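Local coordinates for protein putative methylthioribose-1-phosphate isomerase (Pyrococcus horikoshii OT3, PDB 6A34) that probably interconverts 5-methylthioribose 1-phosphate and 5-methylthioribulose 1-phosphate, an aldose-ketose isomerisation in the methionine salvage pathway, at residues M54-G58 with A59-G63; V104-F107 with W108-R112. One frame throughout, in Å; residues are numbered along the deposited sequence.

Contact 1 of 2, residues M54-G58 with A59-G63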
loop_
_atom_site.group_PDB
_atom_site.type_symbol
_atom_site.label_atom_id
_atom_site.label_comp_id
_atom_site.label_asym_id
_atom_site.label_seq_id
_atom_site.Cartn_x
_atom_site.Cartn_y
_atom_site.Cartn_z
ATOM N N MET A 54 6.969 23.078 2.713
ATOM C CA MET A 54 7.365 21.764 3.269
ATOM C C MET A 54 8.778 21.345 2.796
ATOM O O MET A 54 9.091 20.142 2.620
ATOM C CB MET A 54 6.297 20.716 2.945
ATOM C CG MET A 54 4.941 21.141 3.516
ATOM S SD MET A 54 3.577 19.971 3.302
ATOM C CE MET A 54 2.179 21.018 3.718
ATOM N N THR A 55 9.665 22.345 2.656
ATOM C CA THR A 55 11.119 22.142 2.520
ATOM C C THR A 55 11.638 21.473 3.805
ATOM O O THR A 55 12.487 20.575 3.795
ATOM C CB THR A 55 11.820 23.479 2.224
ATOM O OG1 THR A 55 11.416 23.950 0.932
ATOM C CG2 THR A 55 13.329 23.385 2.267
ATOM N N VAL A 56 11.091 21.929 4.924
ATOM C CA VAL A 56 11.195 21.258 6.187
ATOM C C VAL A 56 9.830 20.638 6.492
ATOM O O VAL A 56 8.791 21.209 6.137
ATOM C CB VAL A 56 11.638 22.216 7.319
ATOM C CG1 VAL A 56 10.768 23.471 7.417
ATOM C CG2 VAL A 56 11.649 21.506 8.653
ATOM N N ARG A 57 9.855 19.480 7.155
ATOM C CA ARG A 57 8.662 18.818 7.684
ATOM C C ARG A 57 9.048 18.087 8.968
ATOM O O ARG A 57 10.220 18.091 9.341
ATOM C CB ARG A 57 8.067 17.849 6.662
ATOM C CG ARG A 57 9.066 16.839 6.130
ATOM C CD ARG A 57 8.397 15.494 5.858
ATOM N NE ARG A 57 8.134 14.732 7.082
ATOM C CZ ARG A 57 8.973 13.851 7.610
ATOM N NH1 ARG A 57 10.266 13.928 7.325
ATOM N NH2 ARG A 57 8.505 12.878 8.384
ATOM N N GLY A 58 8.051 17.470 9.615
ATOM C CA GLY A 58 8.189 16.866 10.935
ATOM C C GLY A 58 8.000 17.913 12.033
ATOM O O GLY A 58 8.724 18.939 12.082
ATOM N N ALA A 59 7.065 17.627 12.948
ATOM C CA ALA A 59 6.500 18.617 13.828
ATOM C C ALA A 59 7.613 19.348 14.593
ATOM O O ALA A 59 7.645 20.573 14.626
ATOM C CB ALA A 59 5.462 17.959 14.730
ATOM N N PRO A 60 8.581 18.651 15.218
ATOM C CA PRO A 60 9.621 19.341 15.988
ATOM C C PRO A 60 10.642 20.100 15.115
ATOM O O PRO A 60 11.194 21.118 15.547
ATOM C CB PRO A 60 10.325 18.228 16.779
ATOM C CG PRO A 60 9.497 16.950 16.531
ATOM C CD PRO A 60 8.729 17.186 15.244
ATOM N N ALA A 61 10.879 19.622 13.890
ATOM C CA ALA A 61 11.798 20.284 12.976
ATOM C C ALA A 61 11.190 21.601 12.484
ATOM O O ALA A 61 11.896 22.608 12.286
ATOM C CB ALA A 61 12.130 19.366 11.839
ATOM N N ILE A 62 9.866 21.602 12.316
ATOM C CA ILE A 62 9.111 22.783 11.907
ATOM C C ILE A 62 9.134 23.806 13.042
ATOM O O ILE A 62 9.163 25.005 12.789
ATOM C CB ILE A 62 7.668 22.407 11.527
ATOM C CG1 ILE A 62 7.622 21.685 10.176
ATOM C CG2 ILE A 62 6.732 23.607 11.552
ATOM C CD1 ILE A 62 6.393 20.799 10.019
ATOM N N GLY A 63 8.994 23.317 14.276
ATOM C CA GLY A 63 9.056 24.153 15.453
ATOM C C GLY A 63 10.404 24.844 15.554
ATOM O O GLY A 63 10.487 26.049 15.708
#
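The carbonyl oxygen of Gly-58 receives the amide of Ile-62 at 2.9 Å, N to O, nearly head-on, with a C=O...N angle of 168°. The amide of Ala-61 also comes within 2.9 Å of Gly-58 O, but its N-H...O angle is only 119° and the bond is weak. Gly-58 thus sits at the N-cap of helix 59-76, and its positive phi is readily adopted by glycine. The next bond of the helix runs from Gly-63 N to Ala-59 O. The methyl of Ala-61 lies 3.4 Å from Arg-57 O, while Val-56 CG2 reaches Ala-61 CB at 3.9 Å. Ile-62 holds CG1 anti to its carbonyl carbon (chi1 -74°), which puts CG1 3.5 Å from Gly-58 O and brings CD1 back over the loop to 3.8 Å from Arg-57 CA. A serine here would probably leave Arg-57 CA and the Gly-58 backbone without their apolar cover and open a gap beside Arg-100. The Arg-57 guanidinium is held by NH1 hydrogen-bonded to Gln-29 OE1 and NH2 to Asn-168 OD1; Val-56 O has a weak hydrogen bond from Arg-100 NH2. This capped helix start carries Arg-57, Gly-58 and Ala-59, the predicted substrate-binding Arg-Gly-Ala of the MtnA active site.

Contact 2 of 2, residues V104-F107 with W108-R112; sequences VNLF and WALNR
Val-104 and Trp-108, one helical turn apart, meet through both backbone and side chain. Four successive i to i+4 hydrogen bonds join the two halves of this α-helical segment. Trp-108 N donates to Val-104 O at 3.1 Å, almost straight at 171°, and Ala-109 N reaches Asn-105 O at 2.8 Å with a more bent N-H...O arrangement. Leu-110 N to Leu-106 O and Asn-111 N to Phe-107 O continue the pattern.

Apolar contacts follow the same spacing. Val-104 has CG2 anti to its backbone N, which carries this methyl over one face of the Trp-108 indole, toward the rim of the ring system and 3.8 Å from CE2. On the buried side, Leu-106 and Leu-110 run side by side in the same direction, their CD1 atoms 4.1 Å apart.

Polar groups meet the rings less regularly. The Asn-105 amide lies against the benzo part of the same indole, inclined at 48° to it, and ND2 comes within 3.4 Å of Trp-108 CZ3. By contrast, the planes of the Phe-107 ring and the Asn-111 amide are nearly parallel, 8° apart, as the two side chains extend alongside each other, with Asn-111 OD1 2.9 Å from Phe-107 CE1. The amide oxygen Asn-111 OD1 also accepts a hydrogen bond from Tyr-93 OH.

Within the fold, helix 104-119 is flanked by three others. Leu-106 and Leu-110 pack on Ala-66 of helix 59-76, and Leu-110 also meets Tyr-93 and Leu-96 of helix 82-97. Ala-109 touches Ile-139 of helix 125-157, to which Arg-112 is tied by salt bridges with Glu-135 and Glu-142, whereas Trp-108 touches Ser-282 in a loop.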
loop_
_atom_site.group_PDB
_atom_site.type_symbol
_atom_site.label_atom_id
_atom_site.label_comp_id
_atom_site.label_asym_id
_atom_site.label_seq_id
_atom_site.Cartn_x
_atom_site.Cartn_y
_atom_site.Cartn_z
ATOM N N VAL A 104 1.317 21.912 15.486
ATOM C CA VAL A 104 1.165 22.291 16.902
ATOM C C VAL A 104 2.497 22.827 17.466
ATOM O O VAL A 104 2.470 23.798 18.235
ATOM C CB VAL A 104 0.555 21.153 17.753
ATOM C CG1 VAL A 104 1.476 19.953 17.937
ATOM C CG2 VAL A 104 0.095 21.667 19.102
ATOM N N ASN A 105 3.636 22.228 17.067
ATOM C CA ASN A 105 4.963 22.531 17.636
ATOM C C ASN A 105 5.416 23.925 17.209
ATOM O O ASN A 105 6.115 24.573 17.968
ATOM C CB ASN A 105 6.050 21.542 17.213
ATOM C CG ASN A 105 5.981 20.231 17.963
ATOM O OD1 ASN A 105 6.971 19.803 18.551
ATOM N ND2 ASN A 105 4.819 19.597 17.954
ATOM N N LEU A 106 5.030 24.321 15.983
ATOM C CA LEU A 106 5.172 25.668 15.437
ATOM C C LEU A 106 4.676 26.706 16.455
ATOM O O LEU A 106 5.429 27.611 16.835
ATOM C CB LEU A 106 4.367 25.756 14.140
ATOM C CG LEU A 106 4.332 27.130 13.474
ATOM C CD1 LEU A 106 5.698 27.525 12.997
ATOM C CD2 LEU A 106 3.374 27.136 12.299
ATOM N N PHE A 107 3.421 26.534 16.892
ATOM C CA PHE A 107 2.758 27.418 17.817
ATOM C C PHE A 107 3.481 27.360 19.165
ATOM O O PHE A 107 3.811 28.388 19.702
ATOM C CB PHE A 107 1.275 27.058 17.962
ATOM C CG PHE A 107 0.404 28.176 18.482
ATOM C CD1 PHE A 107 0.451 28.559 19.820
ATOM C CD2 PHE A 107 -0.471 28.853 17.638
ATOM C CE1 PHE A 107 -0.346 29.594 20.294
ATOM C CE2 PHE A 107 -1.276 29.881 18.118
ATOM C CZ PHE A 107 -1.209 30.257 19.444
ATOM N N TRP A 108 3.723 26.160 19.705
ATOM C CA TRP A 108 4.462 26.053 20.967
ATOM C C TRP A 108 5.745 26.892 20.875
ATOM O O TRP A 108 6.028 27.649 21.782
ATOM C CB TRP A 108 4.838 24.616 21.348
ATOM C CG TRP A 108 3.707 23.708 21.718
ATOM C CD1 TRP A 108 2.472 24.052 22.193
ATOM C CD2 TRP A 108 3.743 22.266 21.673
ATOM N NE1 TRP A 108 1.727 22.924 22.417
ATOM C CE2 TRP A 108 2.476 21.812 22.106
ATOM C CE3 TRP A 108 4.710 21.317 21.296
ATOM C CZ2 TRP A 108 2.162 20.449 22.168
ATOM C CZ3 TRP A 108 4.394 19.976 21.353
ATOM C CH2 TRP A 108 3.136 19.551 21.787
ATOM N N ALA A 109 6.518 26.714 19.794
ATOM C CA ALA A 109 7.875 27.225 19.723
ATOM C C ALA A 109 7.856 28.758 19.705
ATOM O O ALA A 109 8.593 29.396 20.478
ATOM C CB ALA A 109 8.578 26.677 18.514
ATOM N N LEU A 110 7.006 29.316 18.837
ATOM C CA LEU A 110 6.889 30.729 18.665
ATOM C C LEU A 110 6.388 31.375 19.948
ATOM O O LEU A 110 6.949 32.363 20.382
ATOM C CB LEU A 110 5.934 31.049 17.516
ATOM C CG LEU A 110 6.471 30.703 16.135
ATOM C CD1 LEU A 110 5.438 31.028 15.061
ATOM C CD2 LEU A 110 7.786 31.421 15.871
ATOM N N ASN A 111 5.316 30.823 20.511
ATOM C CA ASN A 111 4.727 31.337 21.729
ATOM C C ASN A 111 5.700 31.287 22.914
ATOM O O ASN A 111 5.635 32.120 23.802
ATOM C CB ASN A 111 3.456 30.577 22.105
ATOM C CG ASN A 111 2.249 31.454 21.902
ATOM O OD1 ASN A 111 1.731 31.558 20.788
ATOM N ND2 ASN A 111 1.863 32.149 22.961
ATOM N N ARG A 112 6.516 30.243 22.982
ATOM C CA ARG A 112 7.544 30.101 24.014
ATOM C C ARG A 112 8.529 31.289 23.960
ATOM O O ARG A 112 8.964 31.780 25.000
ATOM C CB ARG A 112 8.292 28.787 23.791
ATOM C CG ARG A 112 9.409 28.509 24.785
ATOM C CD ARG A 112 9.976 27.108 24.615
ATOM N NE ARG A 112 11.221 26.915 25.353
ATOM C CZ ARG A 112 11.804 25.752 25.484
ATOM N NH1 ARG A 112 11.299 24.715 24.834
ATOM N NH2 ARG A 112 12.869 25.615 26.259
#

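The two contacts come in series along the chain: contact 1 opens helix 59-76, and contact 2 covers the first turns of helix 104-119, with helix 82-97 between them in sequence. Their centres are 12 Å apart, yet they touch directly. Ala-59 O packs on Asn-105 CB at 3.2 Å, Gly-63 O faces Ala-109 CB, and Ile-62 CG2 approaches Leu-106 CB. The two helix starts are therefore packed together in the helical part of the chain, with the 54-58 loop reaching helix 206-217. Because contact 1 holds predicted substrate-binding residues and Asn-105 leans on Ala-59, contact 2 probably lies in the second shell of that predicted site.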